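Local coordinates for protein Can2 (Sulfobacillus thermosulfidooxidans, PDB 7BDV) that binds cyclic tetra-adenylate through its CARF domains and acts as a dual-specificity nuclease that potentiates type III CRISPR defence, at residues 244-249 and 277-282; 53-58 and 147-152; 199-204 and 208-213; 307-312 and 339-344. All coordinates share one frame; numbering follows the deposited sequence.

Interaction 1 of 4, residues 244-249 and 277-282; sequences HYVYSL and LDVVFL
Val279, on a strand, meets Val246 and Tyr247 of helix 231-254 with its two methyl groups, one for each partner. Its CB points at the helix, and CA of Val279 is 7.1 Å from CA of Tyr247, the closest CA pair of the two segments. From there the side chain forks. CG1, anti to the backbone N (chi1 -174°), runs to the tyrosine, where Val279 CG1 stops 4.3 Å from Tyr247 CD1; it lies at the edge of the ring, close to its plane, and not over a face. The other branch takes a different direction and brings Val279 CG2 to 4.5 Å from Val246 CG1, one methyl facing another. Both distances are long for apolar contact and the shared surface is small, so the two segments touch lightly. Side chains from other parts of the domain complete the layer: Leu262 lies against both Tyr247 and Val279, Cys292 against both valines, and Leu356 and Ile290 against Val246. The strand is held by backbone bonds from Val279 to Ile290 on one neighbour and from Val280 to Thr263 on the other. Just before Val279 the chain turns a corner at Asp278, whose OD2 accepts from the backbone N of Cys292 and Lys293 and lies near Glu291. Helix against central sheet, with Asp278 beside a Glu-Cys-Lys strand end, is consistent with the core and sequence signature of the PD-(D/E)XK nuclease clan.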
loop_
_atom_site.group_PDB
_atom_site.type_symbol
_atom_site.label_atom_id
_atom_site.label_comp_id
_atom_site.label_asym_id
_atom_site.label_seq_id
_atom_site.Cartn_x
_atom_site.Cartn_y
_atom_site.Cartn_z
ATOM N N HIS A 244 1.476 -8.073 25.703
ATOM C CA HIS A 244 2.669 -8.314 26.561
ATOM C C HIS A 244 3.282 -9.659 26.155
ATOM O O HIS A 244 4.516 -9.786 26.085
ATOM C CB HIS A 244 2.316 -8.263 28.033
ATOM C CG HIS A 244 2.087 -6.904 28.584
ATOM N ND1 HIS A 244 0.817 -6.435 28.865
ATOM C CD2 HIS A 244 2.955 -5.932 28.944
ATOM C CE1 HIS A 244 0.901 -5.210 29.346
ATOM N NE2 HIS A 244 2.213 -4.880 29.419
ATOM N N TYR A 245 2.454 -10.665 25.867
ATOM C CA TYR A 245 2.970 -11.985 25.441
ATOM C C TYR A 245 3.848 -11.798 24.194
ATOM O O TYR A 245 4.988 -12.302 24.132
ATOM C CB TYR A 245 1.817 -12.980 25.250
ATOM C CG TYR A 245 2.268 -14.309 24.717
ATOM C CD1 TYR A 245 3.116 -15.124 25.452
ATOM C CD2 TYR A 245 1.890 -14.728 23.450
ATOM C CE1 TYR A 245 3.595 -16.314 24.933
ATOM C CE2 TYR A 245 2.363 -15.907 22.921
ATOM C CZ TYR A 245 3.152 -16.736 23.691
ATOM O OH TYR A 245 3.583 -17.882 23.094
ATOM N N VAL A 246 3.328 -11.112 23.182
ATOM C CA VAL A 246 4.030 -10.851 21.897
ATOM C C VAL A 246 5.346 -10.099 22.191
ATOM O O VAL A 246 6.384 -10.453 21.639
ATOM C CB VAL A 246 3.123 -10.071 20.937
ATOM C CG1 VAL A 246 3.884 -9.535 19.738
ATOM C CG2 VAL A 246 1.928 -10.900 20.483
ATOM N N TYR A 247 5.302 -9.061 23.000
ATOM C CA TYR A 247 6.501 -8.235 23.305
ATOM C C TYR A 247 7.539 -9.106 24.012
ATOM O O TYR A 247 8.716 -9.046 23.683
ATOM C CB TYR A 247 6.095 -7.037 24.167
ATOM C CG TYR A 247 7.218 -6.063 24.374
ATOM C CD1 TYR A 247 7.504 -5.139 23.388
ATOM C CD2 TYR A 247 7.979 -6.046 25.529
ATOM C CE1 TYR A 247 8.486 -4.172 23.571
ATOM C CE2 TYR A 247 9.011 -5.134 25.698
ATOM C CZ TYR A 247 9.267 -4.196 24.716
ATOM O OH TYR A 247 10.270 -3.279 24.885
ATOM N N SER A 248 7.103 -9.982 24.921
ATOM C CA SER A 248 7.988 -10.894 25.701
ATOM C C SER A 248 8.612 -11.965 24.790
ATOM O O SER A 248 9.791 -12.307 25.005
ATOM C CB SER A 248 7.276 -11.470 26.912
ATOM O OG SER A 248 6.328 -12.450 26.555
ATOM N N LEU A 249 7.909 -12.465 23.769
ATOM C CA LEU A 249 8.546 -13.361 22.752
ATOM C C LEU A 249 9.675 -12.572 22.038
ATOM O O LEU A 249 10.749 -13.154 21.736
ATOM C CB LEU A 249 7.508 -13.864 21.732
ATOM C CG LEU A 249 6.478 -14.875 22.255
ATOM C CD1 LEU A 249 5.600 -15.423 21.132
ATOM C CD2 LEU A 249 7.157 -16.060 22.888
ATOM N N LEU A 277 1.002 2.434 16.741
ATOM C CA LEU A 277 1.467 1.081 16.337
ATOM C C LEU A 277 1.798 0.270 17.590
ATOM O O LEU A 277 2.487 0.822 18.496
ATOM C CB LEU A 277 2.679 1.234 15.421
ATOM C CG LEU A 277 2.390 1.876 14.065
ATOM C CD1 LEU A 277 3.687 2.028 13.279
ATOM C CD2 LEU A 277 1.373 1.070 13.257
ATOM N N ASP A 278 1.359 -0.996 17.620
ATOM C CA ASP A 278 1.397 -1.858 18.824
ATOM C C ASP A 278 2.855 -2.189 19.169
ATOM O O ASP A 278 3.249 -1.967 20.324
ATOM C CB ASP A 278 0.554 -3.122 18.652
ATOM C CG ASP A 278 -0.918 -2.886 18.333
ATOM O OD1 ASP A 278 -1.425 -1.773 18.631
ATOM O OD2 ASP A 278 -1.540 -3.802 17.742
ATOM N N VAL A 279 3.604 -2.785 18.243
ATOM C CA VAL A 279 5.026 -3.192 18.459
ATOM C C VAL A 279 5.797 -2.915 17.174
ATOM O O VAL A 279 5.291 -3.301 16.100
ATOM C CB VAL A 279 5.162 -4.680 18.845
ATOM C CG1 VAL A 279 6.589 -5.036 19.196
ATOM C CG2 VAL A 279 4.235 -5.064 19.975
ATOM N N VAL A 280 6.961 -2.271 17.277
ATOM C CA VAL A 280 7.845 -1.971 16.112
ATOM C C VAL A 280 9.280 -2.313 16.509
ATOM O O VAL A 280 9.619 -2.218 17.699
ATOM C CB VAL A 280 7.695 -0.517 15.622
ATOM C CG1 VAL A 280 6.226 -0.112 15.502
ATOM C CG2 VAL A 280 8.455 0.465 16.473
ATOM N N PHE A 281 10.062 -2.793 15.555
ATOM C CA PHE A 281 11.528 -2.972 15.682
ATOM C C PHE A 281 12.126 -2.895 14.290
ATOM O O PHE A 281 11.364 -3.001 13.257
ATOM C CB PHE A 281 11.905 -4.281 16.382
ATOM C CG PHE A 281 11.343 -5.542 15.773
ATOM C CD1 PHE A 281 10.044 -5.947 16.046
ATOM C CD2 PHE A 281 12.100 -6.310 14.919
ATOM C CE1 PHE A 281 9.528 -7.097 15.467
ATOM C CE2 PHE A 281 11.590 -7.475 14.356
ATOM C CZ PHE A 281 10.306 -7.866 14.637
ATOM N N LEU A 282 13.446 -2.757 14.272
ATOM C CA LEU A 282 14.284 -2.876 13.064
ATOM C C LEU A 282 14.984 -4.222 13.126
ATOM O O LEU A 282 15.487 -4.626 14.194
ATOM C CB LEU A 282 15.318 -1.747 13.015
ATOM C CG LEU A 282 14.848 -0.420 12.460
ATOM C CD1 LEU A 282 15.975 0.597 12.539
ATOM C CD2 LEU A 282 14.380 -0.550 11.030
#

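Interaction 2 of 4, residues 53-58 and 147-152; sequences RQATES and LACYGF
In Gln54 a chi1 of -169° swings CG away from the backbone N and beside Ala148 CB, while Cys149 has SG anti to its carbonyl carbon (chi1 -67°), which turns the sulfur onto Ala55 CB. Two helix ends meet here: the last turn of helix 47-55, part of a beta-alpha-beta crossover between the parallel strands 36-41 and 62-67 of the CARF domain, and the end of helix 143-148, closed by a Schellman motif with Gly151 as its C-prime residue. Alanine on both sides lets the backbones come close, with the CA atoms of Ala55 and Ala148 only 5.1 Å apart. The methyl of Ala148 rests against the backbone of Ala55, with 3.8 Å from Ala148 CB to Ala55 CA. Ala148 CB is 4.1 Å from Ala55 CB. The methyl of Ala55 in turn is wedged against the cysteine, with Ala55 CB 3.9 Å from Cys149 SG. At the solvent side, Gln54 CG lies 4.2 Å from Ala148 CB, and the chain bends at chi2 beyond it. Leu23 of helix 23-31 packs on Cys149 as well as on Tyr150. That tyrosine is hydrogen-bonded through OH to His21 ND1 and packs on an adenine base of the bound RNA, which brings the end of helix 143-148 to the border of the ligand site. At the end of that helix, Leu147 O accepts two N-H groups from opposite faces of its plane, Tyr150 N at 3.0 Å and Phe152 N at 2.9 Å.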
loop_
_atom_site.group_PDB
_atom_site.type_symbol
_atom_site.label_atom_id
_atom_site.label_comp_id
_atom_site.label_asym_id
_atom_site.label_seq_id
_atom_site.Cartn_x
_atom_site.Cartn_y
_atom_site.Cartn_z
ATOM N N ARG A 53 18.459 15.165 4.735
ATOM C CA ARG A 53 19.224 15.939 5.752
ATOM C C ARG A 53 18.799 15.471 7.143
ATOM O O ARG A 53 19.674 15.250 7.985
ATOM C CB ARG A 53 18.996 17.444 5.557
ATOM C CG ARG A 53 19.542 17.994 4.247
ATOM C CD ARG A 53 19.355 19.513 4.104
ATOM N NE ARG A 53 20.063 20.063 2.955
ATOM C CZ ARG A 53 21.365 20.388 2.945
ATOM N NH1 ARG A 53 22.123 20.214 4.019
ATOM N NH2 ARG A 53 21.913 20.875 1.845
ATOM N N GLN A 54 17.494 15.325 7.371
ATOM C CA GLN A 54 16.900 14.917 8.668
ATOM C C GLN A 54 17.333 13.489 9.012
ATOM O O GLN A 54 17.687 13.240 10.193
ATOM C CB GLN A 54 15.373 15.041 8.599
ATOM C CG GLN A 54 14.661 14.902 9.930
ATOM C CD GLN A 54 15.260 15.807 10.982
ATOM O OE1 GLN A 54 15.683 16.925 10.708
ATOM N NE2 GLN A 54 15.333 15.306 12.202
ATOM N N ALA A 55 17.329 12.578 8.034
ATOM C CA ALA A 55 17.720 11.168 8.246
ATOM C C ALA A 55 19.213 11.089 8.593
ATOM O O ALA A 55 19.580 10.199 9.373
ATOM C CB ALA A 55 17.408 10.341 7.029
ATOM N N THR A 56 20.046 11.963 8.022
ATOM C CA THR A 56 21.516 11.905 8.197
ATOM C C THR A 56 21.992 13.000 9.169
ATOM O O THR A 56 23.199 13.229 9.170
ATOM C CB THR A 56 22.255 11.999 6.851
ATOM O OG1 THR A 56 21.962 13.262 6.254
ATOM C CG2 THR A 56 21.896 10.886 5.889
ATOM N N GLU A 57 21.110 13.601 9.976
ATOM C CA GLU A 57 21.466 14.727 10.894
ATOM C C GLU A 57 22.606 14.312 11.842
ATOM O O GLU A 57 23.451 15.180 12.143
ATOM C CB GLU A 57 20.255 15.208 11.700
ATOM N N SER A 58 22.631 13.046 12.289
ATOM C CA SER A 58 23.638 12.472 13.233
ATOM C C SER A 58 25.036 12.423 12.589
ATOM O O SER A 58 26.007 12.271 13.309
ATOM C CB SER A 58 23.246 11.086 13.676
ATOM O OG SER A 58 21.963 11.067 14.281
ATOM N N LEU A 147 12.204 6.305 10.007
ATOM C CA LEU A 147 10.942 7.093 9.946
ATOM C C LEU A 147 11.189 8.441 9.269
ATOM O O LEU A 147 10.321 8.842 8.467
ATOM C CB LEU A 147 10.357 7.262 11.340
ATOM C CG LEU A 147 9.813 5.988 11.992
ATOM C CD1 LEU A 147 9.343 6.299 13.382
ATOM C CD2 LEU A 147 8.688 5.362 11.190
ATOM N N ALA A 148 12.330 9.090 9.532
ATOM C CA ALA A 148 12.715 10.371 8.886
ATOM C C ALA A 148 12.718 10.243 7.354
ATOM O O ALA A 148 12.319 11.185 6.675
ATOM C CB ALA A 148 14.079 10.823 9.373
ATOM N N CYS A 149 13.143 9.116 6.796
ATOM C CA CYS A 149 13.175 8.923 5.327
ATOM C C CYS A 149 11.772 9.006 4.732
ATOM O O CYS A 149 11.677 9.319 3.510
ATOM C CB CYS A 149 13.767 7.569 4.943
ATOM S SG CYS A 149 15.519 7.403 5.339
ATOM N N TYR A 150 10.732 8.753 5.530
ATOM C CA TYR A 150 9.303 8.783 5.088
ATOM C C TYR A 150 8.584 9.995 5.701
ATOM O O TYR A 150 7.369 10.101 5.590
ATOM C CB TYR A 150 8.656 7.441 5.449
ATOM C CG TYR A 150 9.215 6.301 4.647
ATOM C CD1 TYR A 150 8.797 6.106 3.345
ATOM C CD2 TYR A 150 10.193 5.454 5.152
ATOM C CE1 TYR A 150 9.338 5.099 2.563
ATOM C CE2 TYR A 150 10.704 4.407 4.397
ATOM C CZ TYR A 150 10.278 4.241 3.091
ATOM O OH TYR A 150 10.783 3.250 2.299
ATOM N N GLY A 151 9.338 10.936 6.271
ATOM C CA GLY A 151 8.787 12.205 6.786
ATOM C C GLY A 151 8.088 12.061 8.135
ATOM O O GLY A 151 7.274 12.938 8.491
ATOM N N PHE A 152 8.307 10.957 8.859
ATOM C CA PHE A 152 7.648 10.680 10.155
ATOM C C PHE A 152 8.622 10.924 11.313
ATOM O O PHE A 152 9.820 10.727 11.157
ATOM C CB PHE A 152 7.116 9.249 10.188
ATOM C CG PHE A 152 5.819 9.145 9.422
ATOM C CD1 PHE A 152 4.623 9.495 10.016
ATOM C CD2 PHE A 152 5.808 8.770 8.093
ATOM C CE1 PHE A 152 3.430 9.418 9.317
ATOM C CE2 PHE A 152 4.615 8.702 7.382
ATOM C CZ PHE A 152 3.431 9.037 7.988
#

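Interaction 3 of 4, residues 199-204 and 208-213; sequences FTLQTG and DLLLKA
This is a local contact at the start of helix 205-212: the helix opens with a backbone bond between Gly204 and Asp208, and the preceding loop folds back on it through Leu201 and Leu210. Gly204 stands at the N-cap, and Asp208 N donates to Gly204 O at 3.2 Å, the first i to i+4 bond of the helix. Extended and with positive phi (159°), Gly204 has a conformation glycine adopts easily. The carboxylate of Asp208 stays close to the same carbonyl: its CG, beside the backbone N, is 3.3 Å from Gly204 O. Asp208 OD2 is 3.5 Å from Gly204 O, but both are acceptors and make no bond. An acidic side chain so near the start of a helix would probably be favoured by the helix dipole. Deeper in, Leu201 CD2 touches Leu210 CD1 at 3.8 Å. Each of these methyls is the far tip of an extended branch, and the side chains cross at about a right angle. Leu201 reaches over because its CG is anti to the backbone N (chi1 -157°). Weak bonds from Gln207 NE2 to the carbonyls of Leu201 and Gln202 add to the hold on the loop. Around the leucine pair, Leu188 of helix 182-193 and Ile216 of strand 216-218 each touch both members, and Phe174 of helix 168-176 packs on Leu210. Helices 168-176, 182-193 and 205-212, followed by the hairpin of strands 216-218 and 226-228, with Phe199 backbone-bonded to Phe226, resemble a winged-helix layout.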
loop_
_atom_site.group_PDB
_atom_site.type_symbol
_atom_site.label_atom_id
_atom_site.label_comp_id
_atom_site.label_asym_id
_atom_site.label_seq_id
_atom_site.Cartn_x
_atom_site.Cartn_y
_atom_site.Cartn_z
ATOM N N PHE A 199 -19.915 -8.133 35.860
ATOM C CA PHE A 199 -20.070 -9.271 34.908
ATOM C C PHE A 199 -20.106 -10.583 35.692
ATOM O O PHE A 199 -19.605 -10.637 36.853
ATOM C CB PHE A 199 -18.962 -9.259 33.844
ATOM C CG PHE A 199 -17.562 -9.146 34.399
ATOM C CD1 PHE A 199 -16.866 -10.270 34.811
ATOM C CD2 PHE A 199 -16.952 -7.901 34.547
ATOM C CE1 PHE A 199 -15.609 -10.157 35.370
ATOM C CE2 PHE A 199 -15.688 -7.794 35.106
ATOM C CZ PHE A 199 -15.016 -8.922 35.493
ATOM N N THR A 200 -20.662 -11.611 35.048
ATOM C CA THR A 200 -20.698 -13.009 35.538
ATOM C C THR A 200 -19.509 -13.771 34.958
ATOM O O THR A 200 -18.974 -13.359 33.907
ATOM C CB THR A 200 -22.006 -13.713 35.156
ATOM O OG1 THR A 200 -22.119 -13.708 33.733
ATOM C CG2 THR A 200 -23.225 -13.058 35.768
ATOM N N LEU A 201 -19.101 -14.816 35.669
ATOM C CA LEU A 201 -18.018 -15.746 35.271
ATOM C C LEU A 201 -18.333 -17.117 35.863
ATOM O O LEU A 201 -18.502 -17.177 37.084
ATOM C CB LEU A 201 -16.714 -15.179 35.834
ATOM C CG LEU A 201 -15.438 -15.625 35.143
ATOM C CD1 LEU A 201 -15.543 -15.392 33.646
ATOM C CD2 LEU A 201 -14.257 -14.875 35.743
ATOM N N GLN A 202 -18.414 -18.174 35.053
ATOM C CA GLN A 202 -18.568 -19.573 35.561
ATOM C C GLN A 202 -17.440 -19.835 36.574
ATOM O O GLN A 202 -16.340 -19.293 36.386
ATOM C CB GLN A 202 -18.503 -20.601 34.426
ATOM C CG GLN A 202 -19.640 -20.507 33.413
ATOM N N THR A 203 -17.694 -20.623 37.619
ATOM C CA THR A 203 -16.652 -21.122 38.561
ATOM C C THR A 203 -15.739 -22.089 37.788
ATOM O O THR A 203 -16.248 -22.730 36.872
ATOM C CB THR A 203 -17.304 -21.700 39.823
ATOM O OG1 THR A 203 -16.266 -22.239 40.641
ATOM C CG2 THR A 203 -18.357 -22.745 39.530
ATOM N N GLY A 204 -14.441 -22.134 38.102
ATOM C CA GLY A 204 -13.445 -22.912 37.334
ATOM C C GLY A 204 -12.035 -22.405 37.552
ATOM O O GLY A 204 -11.867 -21.432 38.307
ATOM N N ASP A 208 -10.696 -18.749 39.546
ATOM C CA ASP A 208 -9.711 -18.911 40.653
ATOM C C ASP A 208 -8.468 -18.089 40.331
ATOM O O ASP A 208 -8.007 -17.335 41.220
ATOM C CB ASP A 208 -9.299 -20.372 40.872
ATOM C CG ASP A 208 -10.413 -21.307 41.320
ATOM O OD1 ASP A 208 -11.457 -20.807 41.806
ATOM O OD2 ASP A 208 -10.233 -22.536 41.171
ATOM N N LEU A 209 -7.959 -18.229 39.100
ATOM C CA LEU A 209 -6.717 -17.554 38.645
ATOM C C LEU A 209 -6.883 -16.027 38.742
ATOM O O LEU A 209 -5.995 -15.364 39.307
ATOM C CB LEU A 209 -6.418 -18.006 37.212
ATOM C CG LEU A 209 -5.141 -17.462 36.575
ATOM C CD1 LEU A 209 -3.924 -17.690 37.468
ATOM C CD2 LEU A 209 -4.933 -18.110 35.210
ATOM N N LEU A 210 -7.976 -15.492 38.199
ATOM C CA LEU A 210 -8.237 -14.028 38.142
ATOM C C LEU A 210 -8.441 -13.488 39.568
ATOM O O LEU A 210 -7.952 -12.375 39.853
ATOM C CB LEU A 210 -9.459 -13.770 37.259
ATOM C CG LEU A 210 -9.294 -14.111 35.783
ATOM C CD1 LEU A 210 -10.636 -14.090 35.084
ATOM C CD2 LEU A 210 -8.336 -13.150 35.102
ATOM N N LEU A 211 -9.126 -14.252 40.430
ATOM C CA LEU A 211 -9.318 -13.901 41.868
ATOM C C LEU A 211 -7.962 -13.877 42.579
ATOM O O LEU A 211 -7.667 -12.840 43.194
ATOM C CB LEU A 211 -10.296 -14.885 42.508
ATOM C CG LEU A 211 -11.780 -14.602 42.203
ATOM C CD1 LEU A 211 -12.660 -15.781 42.629
ATOM C CD2 LEU A 211 -12.263 -13.306 42.863
ATOM N N LYS A 212 -7.147 -14.930 42.429
ATOM C CA LYS A 212 -5.805 -15.089 43.073
ATOM C C LYS A 212 -4.845 -14.007 42.577
ATOM O O LYS A 212 -4.066 -13.492 43.403
ATOM C CB LYS A 212 -5.201 -16.469 42.787
ATOM N N ALA A 213 -4.896 -13.667 41.284
ATOM C CA ALA A 213 -4.054 -12.621 40.654
ATOM C C ALA A 213 -4.536 -11.224 41.055
ATOM O O ALA A 213 -3.812 -10.267 40.764
ATOM C CB ALA A 213 -4.071 -12.771 39.160
#

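Interaction 4 of 4, residues 307-312 and 339-344; sequences ETIYKI and KKRCLN
Helix segments 307-312 and 339-344 run side by side in the same direction, 9° apart, with their axes 10.4 Å from each other and Ile309 level with Cys342. Ile309 points at the other helix and touches it with two branches. Its CD1 sits 3.7 Å from Cys342 SG, while its CG2 lies 3.8 Å from Arg341 CG, over the aliphatic part of the arginine. The two helices follow strands 286-291 and 325-329, linking them to strands 325-329 and 347-350 in successive beta-alpha-beta crossovers of the nuclease sheet; Ile347 of strand 347-350 packs on both Ile309 and Cys342. Further out, Arg341 bends at chi3 (-62°) and presents a face of its guanidinium to Tyr310. Tyr310 OH stands over the centre of that face, 3.6 Å from Arg341 CZ, and is not hydrogen-bonded to it. Ring and guanidinium planes are inclined by 56°, with Arg341 NH1 at the ring edge, 3.7 Å from Tyr310 CE1. The strongest polar partner lies across the dimer: Arg341 NH1 bonds to Asn275 OD1 of the second subunit. NH2 makes a weak bond to Ser274 O of that subunit, whereas the buried NE has no partner in the model.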
loop_
_atom_site.group_PDB
_atom_site.type_symbol
_atom_site.label_atom_id
_atom_site.label_comp_id
_atom_site.label_asym_id
_atom_site.label_seq_id
_atom_site.Cartn_x
_atom_site.Cartn_y
_atom_site.Cartn_z
ATOM N N GLU A 307 -11.471 -4.642 8.909
ATOM C CA GLU A 307 -11.141 -3.230 9.032
ATOM C C GLU A 307 -9.680 -3.079 9.509
ATOM O O GLU A 307 -8.999 -2.174 9.029
ATOM C CB GLU A 307 -12.139 -2.517 9.955
ATOM N N THR A 308 -9.201 -3.953 10.394
ATOM C CA THR A 308 -7.826 -3.913 10.968
ATOM C C THR A 308 -6.809 -4.246 9.867
ATOM O O THR A 308 -5.731 -3.595 9.807
ATOM C CB THR A 308 -7.712 -4.850 12.177
ATOM N N ILE A 309 -7.126 -5.218 9.004
ATOM C CA ILE A 309 -6.200 -5.610 7.909
ATOM C C ILE A 309 -5.966 -4.421 6.958
ATOM O O ILE A 309 -4.808 -4.212 6.553
ATOM C CB ILE A 309 -6.707 -6.858 7.166
ATOM C CG1 ILE A 309 -6.758 -8.071 8.101
ATOM C CG2 ILE A 309 -5.850 -7.107 5.936
ATOM C CD1 ILE A 309 -7.588 -9.233 7.566
ATOM N N TYR A 310 -7.017 -3.687 6.596
ATOM C CA TYR A 310 -6.951 -2.521 5.679
ATOM C C TYR A 310 -6.098 -1.424 6.325
ATOM O O TYR A 310 -5.317 -0.785 5.637
ATOM C CB TYR A 310 -8.326 -1.935 5.387
ATOM C CG TYR A 310 -9.249 -2.777 4.544
ATOM C CD1 TYR A 310 -8.817 -3.392 3.385
ATOM C CD2 TYR A 310 -10.581 -2.902 4.887
ATOM C CE1 TYR A 310 -9.688 -4.117 2.590
ATOM C CE2 TYR A 310 -11.462 -3.630 4.104
ATOM C CZ TYR A 310 -11.006 -4.270 2.971
ATOM O OH TYR A 310 -11.857 -5.014 2.206
ATOM N N LYS A 311 -6.271 -1.201 7.616
ATOM C CA LYS A 311 -5.489 -0.178 8.358
ATOM C C LYS A 311 -4.011 -0.596 8.343
ATOM O O LYS A 311 -3.182 0.241 7.932
ATOM C CB LYS A 311 -6.060 -0.003 9.767
ATOM C CG LYS A 311 -5.366 1.067 10.603
ATOM C CD LYS A 311 -5.401 0.815 12.092
ATOM C CE LYS A 311 -5.275 2.098 12.884
ATOM N NZ LYS A 311 -6.577 2.794 13.002
ATOM N N ILE A 312 -3.696 -1.849 8.704
ATOM C CA ILE A 312 -2.296 -2.390 8.701
ATOM C C ILE A 312 -1.683 -2.141 7.318
ATOM O O ILE A 312 -0.537 -1.595 7.224
ATOM C CB ILE A 312 -2.262 -3.898 9.050
ATOM C CG1 ILE A 312 -2.628 -4.223 10.496
ATOM C CG2 ILE A 312 -0.914 -4.488 8.716
ATOM C CD1 ILE A 312 -2.792 -5.733 10.752
ATOM N N LYS A 339 -7.411 -14.382 6.559
ATOM C CA LYS A 339 -6.060 -14.957 6.334
ATOM C C LYS A 339 -5.680 -14.777 4.863
ATOM O O LYS A 339 -4.509 -14.421 4.576
ATOM C CB LYS A 339 -5.987 -16.424 6.778
ATOM C CG LYS A 339 -5.835 -16.639 8.282
ATOM C CD LYS A 339 -6.133 -18.043 8.735
ATOM C CE LYS A 339 -5.753 -18.284 10.179
ATOM N NZ LYS A 339 -6.414 -19.501 10.703
ATOM N N LYS A 340 -6.628 -14.991 3.949
ATOM C CA LYS A 340 -6.376 -14.846 2.498
ATOM C C LYS A 340 -6.073 -13.372 2.169
ATOM O O LYS A 340 -5.169 -13.132 1.339
ATOM C CB LYS A 340 -7.550 -15.431 1.705
ATOM C CG LYS A 340 -7.466 -16.946 1.502
ATOM C CD LYS A 340 -8.810 -17.643 1.231
ATOM N N ARG A 341 -6.763 -12.410 2.786
ATOM C CA ARG A 341 -6.504 -10.970 2.511
ATOM C C ARG A 341 -5.094 -10.622 3.013
ATOM O O ARG A 341 -4.338 -9.927 2.274
ATOM C CB ARG A 341 -7.574 -10.057 3.115
ATOM C CG ARG A 341 -7.357 -8.590 2.746
ATOM C CD ARG A 341 -8.584 -7.733 2.963
ATOM N NE ARG A 341 -9.716 -8.142 2.138
ATOM C CZ ARG A 341 -9.968 -7.743 0.889
ATOM N NH1 ARG A 341 -9.163 -6.900 0.258
ATOM N NH2 ARG A 341 -11.043 -8.201 0.275
ATOM N N CYS A 342 -4.728 -11.105 4.200
ATOM C CA CYS A 342 -3.371 -10.928 4.761
ATOM C C CYS A 342 -2.312 -11.456 3.791
ATOM O O CYS A 342 -1.350 -10.708 3.495
ATOM C CB CYS A 342 -3.250 -11.604 6.119
ATOM S SG CYS A 342 -4.151 -10.707 7.392
ATOM N N LEU A 343 -2.467 -12.689 3.301
ATOM C CA LEU A 343 -1.530 -13.289 2.309
ATOM C C LEU A 343 -1.455 -12.375 1.080
ATOM O O LEU A 343 -0.342 -12.047 0.649
ATOM C CB LEU A 343 -1.982 -14.705 1.920
ATOM C CG LEU A 343 -1.126 -15.393 0.856
ATOM C CD1 LEU A 343 0.286 -15.626 1.388
ATOM C CD2 LEU A 343 -1.763 -16.699 0.387
ATOM N N ASN A 344 -2.607 -11.974 0.548
ATOM C CA ASN A 344 -2.698 -11.091 -0.638
ATOM C C ASN A 344 -1.948 -9.762 -0.391
ATOM O O ASN A 344 -1.393 -9.216 -1.345
ATOM C CB ASN A 344 -4.160 -10.822 -0.987
ATOM C CG ASN A 344 -4.295 -10.133 -2.325
ATOM O OD1 ASN A 344 -3.939 -10.721 -3.341
ATOM N ND2 ASN A 344 -4.769 -8.895 -2.329
#

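Along the chain the contacts close one after another, in the order interaction 2, interaction 3, interaction 1, interaction 4. Interaction 2 joins helix 47-55, which packs in the CARF domain, to the short helix 143-148, next to the bound nucleotide. Interactions 1 and 4 share the nuclease domain, centres about 19 Å apart: the first sets helix 231-254 against strand 279-283, the second pairs the two crossover helices at the border with the second subunit. Interaction 3 belongs to a helical part far out, its centre about 49 Å from that of interaction 2. The centres of interactions 1 and 2 are about 23 Å apart but their nearest atoms only about 6 Å, so the nuclease core lies close to the ligand site.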